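Local coordinates for neuraminidase (Influenza A virus, PDB 4K3Y), which is a neuraminidase-like viral surface protein with a beta-propeller ectodomain, related to the sialidases of other influenza A viruses but of uncertain enzymatic activity, at residues Val122-Leu125 against Ile130-Thr133; Thr209-Asn212 against Lys218-Phe221; Leu237-Asp242 against Gly246-Asn251. One frame throughout, in Å; residues are numbered along the deposited sequence.

Contact 1 (Val122-Leu125 against Ile130-Thr133)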
loop_
_atom_site.group_PDB
_atom_site.type_symbol
_atom_site.label_atom_id
_atom_site.label_comp_id
_atom_site.label_asym_id
_atom_site.label_seq_id
_atom_site.Cartn_x
_atom_site.Cartn_y
_atom_site.Cartn_z
ATOM N N VAL C 122 -21.790 -10.455 20.419
ATOM C CA VAL C 122 -20.600 -9.680 20.129
ATOM C C VAL C 122 -19.390 -10.583 19.936
ATOM O O VAL C 122 -19.038 -11.357 20.821
ATOM C CB VAL C 122 -20.315 -8.664 21.232
ATOM C CG1 VAL C 122 -18.921 -8.072 21.057
ATOM C CG2 VAL C 122 -21.385 -7.581 21.217
ATOM N N SER C 123 -18.759 -10.488 18.772
ATOM C CA SER C 123 -17.505 -11.187 18.546
ATOM C C SER C 123 -16.364 -10.235 18.869
ATOM O O SER C 123 -16.445 -9.037 18.592
ATOM C CB SER C 123 -17.412 -11.728 17.109
ATOM O OG SER C 123 -17.608 -10.714 16.134
ATOM N N ILE C 124 -15.317 -10.755 19.500
ATOM C CA ILE C 124 -14.134 -9.938 19.780
ATOM C C ILE C 124 -12.949 -10.366 18.911
ATOM O O ILE C 124 -12.554 -11.539 18.902
ATOM C CB ILE C 124 -13.747 -9.966 21.273
ATOM C CG1 ILE C 124 -14.972 -9.629 22.136
ATOM C CG2 ILE C 124 -12.581 -9.012 21.538
ATOM C CD1 ILE C 124 -14.696 -9.571 23.620
ATOM N N LEU C 125 -12.393 -9.415 18.164
ATOM C CA LEU C 125 -11.220 -9.702 17.342
ATOM C C LEU C 125 -9.977 -8.966 17.847
ATOM O O LEU C 125 -10.015 -7.758 18.108
ATOM C CB LEU C 125 -11.480 -9.408 15.861
ATOM C CG LEU C 125 -12.614 -10.195 15.201
ATOM C CD1 LEU C 125 -13.937 -9.433 15.337
ATOM C CD2 LEU C 125 -12.304 -10.492 13.751
ATOM N N ILE C 130 -10.321 -13.964 16.198
ATOM C CA ILE C 130 -11.426 -14.041 17.153
ATOM C C ILE C 130 -10.894 -14.557 18.484
ATOM O O ILE C 130 -10.274 -15.618 18.541
ATOM C CB ILE C 130 -12.556 -14.944 16.641
ATOM C CG1 ILE C 130 -13.231 -14.286 15.445
ATOM C CG2 ILE C 130 -13.589 -15.193 17.731
ATOM C CD1 ILE C 130 -14.067 -15.241 14.669
ATOM N N THR C 131 -11.113 -13.798 19.549
ATOM C CA THR C 131 -10.471 -14.126 20.814
ATOM C C THR C 131 -11.493 -14.320 21.925
ATOM O O THR C 131 -11.186 -14.910 22.969
ATOM C CB THR C 131 -9.423 -13.068 21.215
ATOM O OG1 THR C 131 -10.010 -11.760 21.138
ATOM C CG2 THR C 131 -8.219 -13.133 20.281
ATOM N N ASP C 132 -12.708 -13.829 21.690
ATOM C CA ASP C 132 -13.788 -14.015 22.637
ATOM C C ASP C 132 -15.133 -13.752 21.981
ATOM O O ASP C 132 -15.206 -13.263 20.855
ATOM C CB ASP C 132 -13.607 -13.095 23.852
ATOM C CG ASP C 132 -13.862 -13.808 25.176
ATOM O OD1 ASP C 132 -14.578 -14.844 25.197
ATOM O OD2 ASP C 132 -13.335 -13.322 26.202
ATOM N N THR C 133 -16.196 -14.086 22.700
ATOM C CA THR C 133 -17.538 -13.822 22.226
ATOM C C THR C 133 -18.468 -13.553 23.417
ATOM O O THR C 133 -18.401 -14.250 24.437
ATOM C CB THR C 133 -18.054 -14.979 21.339
ATOM O OG1 THR C 133 -19.359 -14.665 20.840
ATOM C CG2 THR C 133 -18.114 -16.279 22.122
#
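I124 and D132 face each other as an antiparallel hydrogen-bonded pair in the hairpin of strands 121-126 and 129-134, the last two strands of a four-stranded propeller blade, with 129-134 outermost. I124 buries the most surface here. Its N-H reaches O of D132 at 2.9 Å, approaching from above the carbonyl plane, 38° out of it. On the same face the two side chains run side by side, with CD1 of I124 lying 3.7 Å from CB of D132. That methyl is delivered by the rotation of CG1 to a place beside the backbone N, chi1 -51°, while CG2 is turned toward T131, whose OG1 stands 3.8 Å from it. The carboxylate of D132 leads off in another direction and takes the N-H of S181 at OD2.

I130, which buries the next largest area, lies on the opposite face, where its CG1 packs 4.1 Å from CG of L125; these two chains also point the same way. Between the two pairs the register slips by one residue, a beta bulge with T131 as the extra residue. Its N-H still bonds O of I124 at 2.8 Å, nearly along the C=O axis, and its OG1 is held by O of G179. The face of S123, I130 and T133 packs on V22, T24 and T359 of a neighbouring subunit.

Chemically, two fairly straight backbone bonds set the pairing, apolar contacts line both faces, and the polar ends of T131 and D132 link this edge strand to the next blade through G179 and S181.

Contact 2 (Thr209-Asn212 against Lys218-Phe221). With CA (calcium ion), chain M.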
loop_
_atom_site.group_PDB
_atom_site.type_symbol
_atom_site.label_atom_id
_atom_site.label_comp_id
_atom_site.label_asym_id
_atom_site.label_seq_id
_atom_site.Cartn_x
_atom_site.Cartn_y
_atom_site.Cartn_z
ATOM N N THR C 209 -19.430 9.747 28.490
ATOM C CA THR C 209 -20.696 10.460 28.357
ATOM C C THR C 209 -21.648 9.576 27.595
ATOM O O THR C 209 -21.365 9.187 26.469
ATOM C CB THR C 209 -20.547 11.751 27.576
ATOM O OG1 THR C 209 -19.637 12.620 28.264
ATOM C CG2 THR C 209 -21.894 12.431 27.454
ATOM N N GLY C 210 -22.773 9.237 28.210
ATOM C CA GLY C 210 -23.744 8.387 27.549
ATOM C C GLY C 210 -24.891 9.175 26.936
ATOM O O GLY C 210 -24.931 10.410 27.018
ATOM N N THR C 211 -25.818 8.444 26.320
ATOM C CA THR C 211 -27.029 9.013 25.738
ATOM C C THR C 211 -28.263 8.363 26.380
ATOM O O THR C 211 -28.405 7.130 26.357
ATOM C CB THR C 211 -27.065 8.803 24.194
ATOM O OG1 THR C 211 -25.892 9.380 23.603
ATOM C CG2 THR C 211 -28.309 9.446 23.576
ATOM N N ASN C 212 -29.145 9.176 26.963
ATOM C CA ASN C 212 -30.386 8.630 27.506
ATOM C C ASN C 212 -31.549 8.784 26.522
ATOM O O ASN C 212 -32.110 9.896 26.363
ATOM C CB ASN C 212 -30.750 9.310 28.824
ATOM C CG ASN C 212 -31.769 8.529 29.624
ATOM O OD1 ASN C 212 -32.671 7.891 29.075
ATOM N ND2 ASN C 212 -31.635 8.584 30.942
ATOM N N LYS C 218 -30.733 15.842 29.149
ATOM C CA LYS C 218 -29.315 16.000 29.473
ATOM C C LYS C 218 -28.619 14.671 29.200
ATOM O O LYS C 218 -29.262 13.693 28.809
ATOM C CB LYS C 218 -29.117 16.362 30.943
ATOM C CG LYS C 218 -29.646 17.713 31.385
ATOM C CD LYS C 218 -29.365 17.857 32.875
ATOM C CE LYS C 218 -30.172 18.939 33.559
ATOM N NZ LYS C 218 -29.881 18.938 35.024
ATOM N N ARG C 219 -27.311 14.618 29.405
ATOM C CA ARG C 219 -26.593 13.371 29.144
ATOM C C ARG C 219 -26.075 12.728 30.430
ATOM O O ARG C 219 -25.544 13.418 31.296
ATOM C CB ARG C 219 -25.458 13.595 28.132
ATOM C CG ARG C 219 -25.922 14.137 26.770
ATOM C CD ARG C 219 -24.758 14.295 25.801
ATOM N NE ARG C 219 -25.201 14.487 24.421
ATOM C CZ ARG C 219 -25.681 13.519 23.643
ATOM N NH1 ARG C 219 -25.786 12.277 24.098
ATOM N NH2 ARG C 219 -26.064 13.791 22.404
ATOM N N PRO C 220 -26.239 11.399 30.564
ATOM C CA PRO C 220 -25.694 10.713 31.746
ATOM C C PRO C 220 -24.169 10.612 31.679
ATOM O O PRO C 220 -23.597 10.600 30.576
ATOM C CB PRO C 220 -26.337 9.321 31.669
ATOM C CG PRO C 220 -26.643 9.119 30.201
ATOM C CD PRO C 220 -27.010 10.489 29.690
ATOM N N PHE C 221 -23.528 10.534 32.845
ATOM C CA PHE C 221 -22.070 10.523 32.941
ATOM C C PHE C 221 -21.530 9.388 33.821
ATOM O O PHE C 221 -22.130 9.039 34.833
ATOM C CB PHE C 221 -21.591 11.858 33.496
ATOM C CG PHE C 221 -20.178 12.188 33.139
ATOM C CD1 PHE C 221 -19.881 12.732 31.899
ATOM C CD2 PHE C 221 -19.143 11.969 34.037
ATOM C CE1 PHE C 221 -18.575 13.051 31.551
ATOM C CE2 PHE C 221 -17.830 12.284 33.699
ATOM C CZ PHE C 221 -17.547 12.825 32.453
HETATM CA CA CA M . -32.935 12.338 25.149
#
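The long side chain of R219 runs alongside T211, both pointing the same way, and ends in a hydrogen bond from NH1 to OG1 of T211 at 2.9 Å. The hydroxyl lies close to the guanidinium plane, 12° out of it, but the bond is bent, with an N-H...O angle of 130°. R219 gets there by staying extended from CG to NE. Along the way its CB lies 3.4 Å from O of G210, and that oxygen lies at the guanidinium edge, near its plane. The T211 hydroxyl also bonds O of I264, which takes NH2 of R219 as well, so one carbonyl ties the two side chains together a second time.

T209 crosses R219 at about a right angle, its CG2 lying 3.8 Å from CD of the arginine. The other branch, OG1, approaches the F221 ring obliquely, 3.5 Å from CE1, while its polar partner is the N-H of M268. The P220 ring lies against G210 and N212: CG is 3.7 Å from C of G210, and CD is 4.0 Å from CB of N212. The N-H of G210 bonds O of P220 at 2.9 Å, next to the antiparallel non-hydrogen-bonded pair of T209 with F221.

N212 O binds the calcium ion together with O of D216 and O of G262, so the residue just beyond strand 205-211 supplies one carbonyl of the calcium site. F194, a loop residue, packs on P220. On the flanks, T209 bonds T198 of strand 197-202 and F221 bonds K233 of strand 230-233, which places the contact where the two central strands of a four-stranded antiparallel blade meet their connecting loop.

Contact 3 (Leu237-Asp242 against Gly246-Asn251)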
loop_
_atom_site.group_PDB
_atom_site.type_symbol
_atom_site.label_atom_id
_atom_site.label_comp_id
_atom_site.label_asym_id
_atom_site.label_seq_id
_atom_site.Cartn_x
_atom_site.Cartn_y
_atom_site.Cartn_z
ATOM N N LEU C 237 -26.157 21.247 34.719
ATOM C CA LEU C 237 -26.185 22.377 33.794
ATOM C C LEU C 237 -27.399 22.400 32.860
ATOM O O LEU C 237 -27.694 21.429 32.154
ATOM C CB LEU C 237 -24.887 22.421 32.985
ATOM C CG LEU C 237 -23.801 23.390 33.466
ATOM C CD1 LEU C 237 -23.776 23.498 34.976
ATOM C CD2 LEU C 237 -22.447 22.944 32.961
ATOM N N GLY C 238 -28.087 23.535 32.862
ATOM C CA GLY C 238 -29.286 23.722 32.074
ATOM C C GLY C 238 -29.023 23.873 30.589
ATOM O O GLY C 238 -29.970 24.055 29.822
ATOM N N PHE C 239 -27.749 23.808 30.188
ATOM C CA PHE C 239 -27.358 23.755 28.765
ATOM C C PHE C 239 -27.491 22.314 28.245
ATOM O O PHE C 239 -26.587 21.485 28.402
ATOM C CB PHE C 239 -25.924 24.252 28.592
ATOM C CG PHE C 239 -25.509 24.468 27.154
ATOM C CD1 PHE C 239 -26.015 25.537 26.429
ATOM C CD2 PHE C 239 -24.574 23.629 26.542
ATOM C CE1 PHE C 239 -25.621 25.763 25.111
ATOM C CE2 PHE C 239 -24.180 23.845 25.220
ATOM C CZ PHE C 239 -24.704 24.911 24.502
ATOM N N LEU C 240 -28.625 22.031 27.620
ATOM C CA LEU C 240 -29.031 20.660 27.355
ATOM C C LEU C 240 -28.254 19.999 26.229
ATOM O O LEU C 240 -28.322 20.436 25.074
ATOM C CB LEU C 240 -30.532 20.618 27.056
ATOM C CG LEU C 240 -31.407 21.116 28.203
ATOM C CD1 LEU C 240 -32.876 20.854 27.909
ATOM C CD2 LEU C 240 -30.985 20.460 29.509
ATOM N N GLY C 241 -27.563 18.914 26.573
ATOM C CA GLY C 241 -26.677 18.226 25.655
ATOM C C GLY C 241 -27.295 17.342 24.579
ATOM O O GLY C 241 -26.738 17.235 23.469
ATOM N N ASP C 242 -28.421 16.693 24.877
ATOM C CA ASP C 242 -28.985 15.739 23.919
ATOM C C ASP C 242 -29.729 16.407 22.767
ATOM O O ASP C 242 -30.019 17.615 22.785
ATOM C CB ASP C 242 -29.915 14.722 24.600
ATOM C CG ASP C 242 -29.764 13.330 24.034
ATOM O OD1 ASP C 242 -29.555 13.242 22.799
ATOM O OD2 ASP C 242 -29.822 12.350 24.829
ATOM N N GLY C 246 -35.736 20.119 24.706
ATOM C CA GLY C 246 -36.523 21.334 24.712
ATOM C C GLY C 246 -35.676 22.572 24.974
ATOM O O GLY C 246 -34.475 22.577 24.681
ATOM N N ILE C 247 -36.298 23.617 25.524
ATOM C CA ILE C 247 -35.603 24.866 25.852
ATOM C C ILE C 247 -34.532 24.644 26.926
ATOM O O ILE C 247 -34.675 23.756 27.776
ATOM C CB ILE C 247 -36.614 25.947 26.336
ATOM C CG1 ILE C 247 -37.753 26.085 25.332
ATOM C CG2 ILE C 247 -35.944 27.309 26.539
ATOM C CD1 ILE C 247 -38.546 27.366 25.479
ATOM N N ASP C 248 -33.454 25.429 26.885
ATOM C CA ASP C 248 -32.473 25.407 27.969
ATOM C C ASP C 248 -33.146 25.773 29.305
ATOM O O ASP C 248 -34.079 26.576 29.338
ATOM C CB ASP C 248 -31.304 26.341 27.657
ATOM C CG ASP C 248 -30.312 25.731 26.661
ATOM O OD1 ASP C 248 -30.334 24.483 26.487
ATOM O OD2 ASP C 248 -29.507 26.500 26.066
ATOM N N THR C 249 -32.693 25.166 30.399
ATOM C CA THR C 249 -33.339 25.385 31.690
ATOM C C THR C 249 -32.450 26.166 32.644
ATOM O O THR C 249 -31.333 26.557 32.300
ATOM C CB THR C 249 -33.728 24.051 32.376
ATOM O OG1 THR C 249 -32.575 23.456 32.986
ATOM C CG2 THR C 249 -34.312 23.090 31.373
ATOM N N THR C 250 -32.963 26.394 33.847
ATOM C CA THR C 250 -32.132 26.827 34.960
ATOM C C THR C 250 -31.212 25.668 35.335
ATOM O O THR C 250 -31.478 24.519 34.979
ATOM C CB THR C 250 -32.983 27.197 36.188
ATOM O OG1 THR C 250 -33.923 26.142 36.450
ATOM C CG2 THR C 250 -33.729 28.504 35.947
ATOM N N ASN C 251 -30.136 25.955 36.054
ATOM C CA ASN C 251 -29.286 24.879 36.527
ATOM C C ASN C 251 -29.958 24.102 37.657
ATOM O O ASN C 251 -30.481 24.694 38.605
ATOM C CB ASN C 251 -27.928 25.418 36.978
ATOM C CG ASN C 251 -27.117 25.995 35.831
ATOM O OD1 ASN C 251 -27.572 26.041 34.688
ATOM N ND2 ASN C 251 -25.911 26.446 36.137
#
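Two irregular segments, without regular strand or helix, pair antiparallel where G238 meets T249 and N251 and L240 meets D248, in the long connection between strands 230-233 and 268-269. Just outside them the disulfide C236-C253 closes the same loop. Backbones come near at G238 and T249, with 4.4 Å between CA of G238 and CA of T249. Here the N-H of T249 bonds O of G238 at 3.0 Å, and CA of G238 makes a CA-H...O contact of 3.5 Å with O of T249.

The remaining bonds join backbone to side chain. N251 folds CG back beside its own backbone N (chi1 -66°), which brings OD1 to 3.1 Å from N of G238; that N-H arrives well above the amide carbonyl plane, 50° out of it. The ND2 end of N251 bonds O of V300 and lies beside CD1 of L237. D248 receives the N-H of L240 at OD1, 3.2 Å away in an almost straight bond (173°), again from above the carboxylate plane. The L240 and D248 chains pass antiparallel to one another, and CD1 of L240 lies 3.4 Å from O of I247. OD2 of D248 lies 3.6 Å from CD1 of F239; the two side chains lie alongside each other with carboxylate and ring planes inclined.

R278 unites these groups from outside: it makes a salt bridge with OD1 of D248, a hydrogen bond with O of L240 and a cation-pi contact with the F239 ring. The carboxylate is therefore gripped by a charge and a peptide N-H at one oxygen, which would favour its ionised form. Two of the three hydrogen bonds across the contact use side-chain acceptors, so the pairing depends on D248 and N251 as well as on one backbone bond.

Following the chain from its N terminus, contact 1 closes the hairpin at the outer edge of one blade, contact 2 then closes the loop 213-217 between two strands of a later blade, and contact 3 closes the short loop 243-245 in the connection that leads on to the next blade. The three lie in series, with none nested or crossed. Contact 1 stands apart, its centre about 27 Å from that of contact 2 and about 40 Å from that of contact 3. Contacts 2 and 3 touch: R219 extends to G241 and D242, through weak polar contacts, and K218 packs on L240, joining the calcium-binding loop that follows strand 205-211 to the connection beyond the blade.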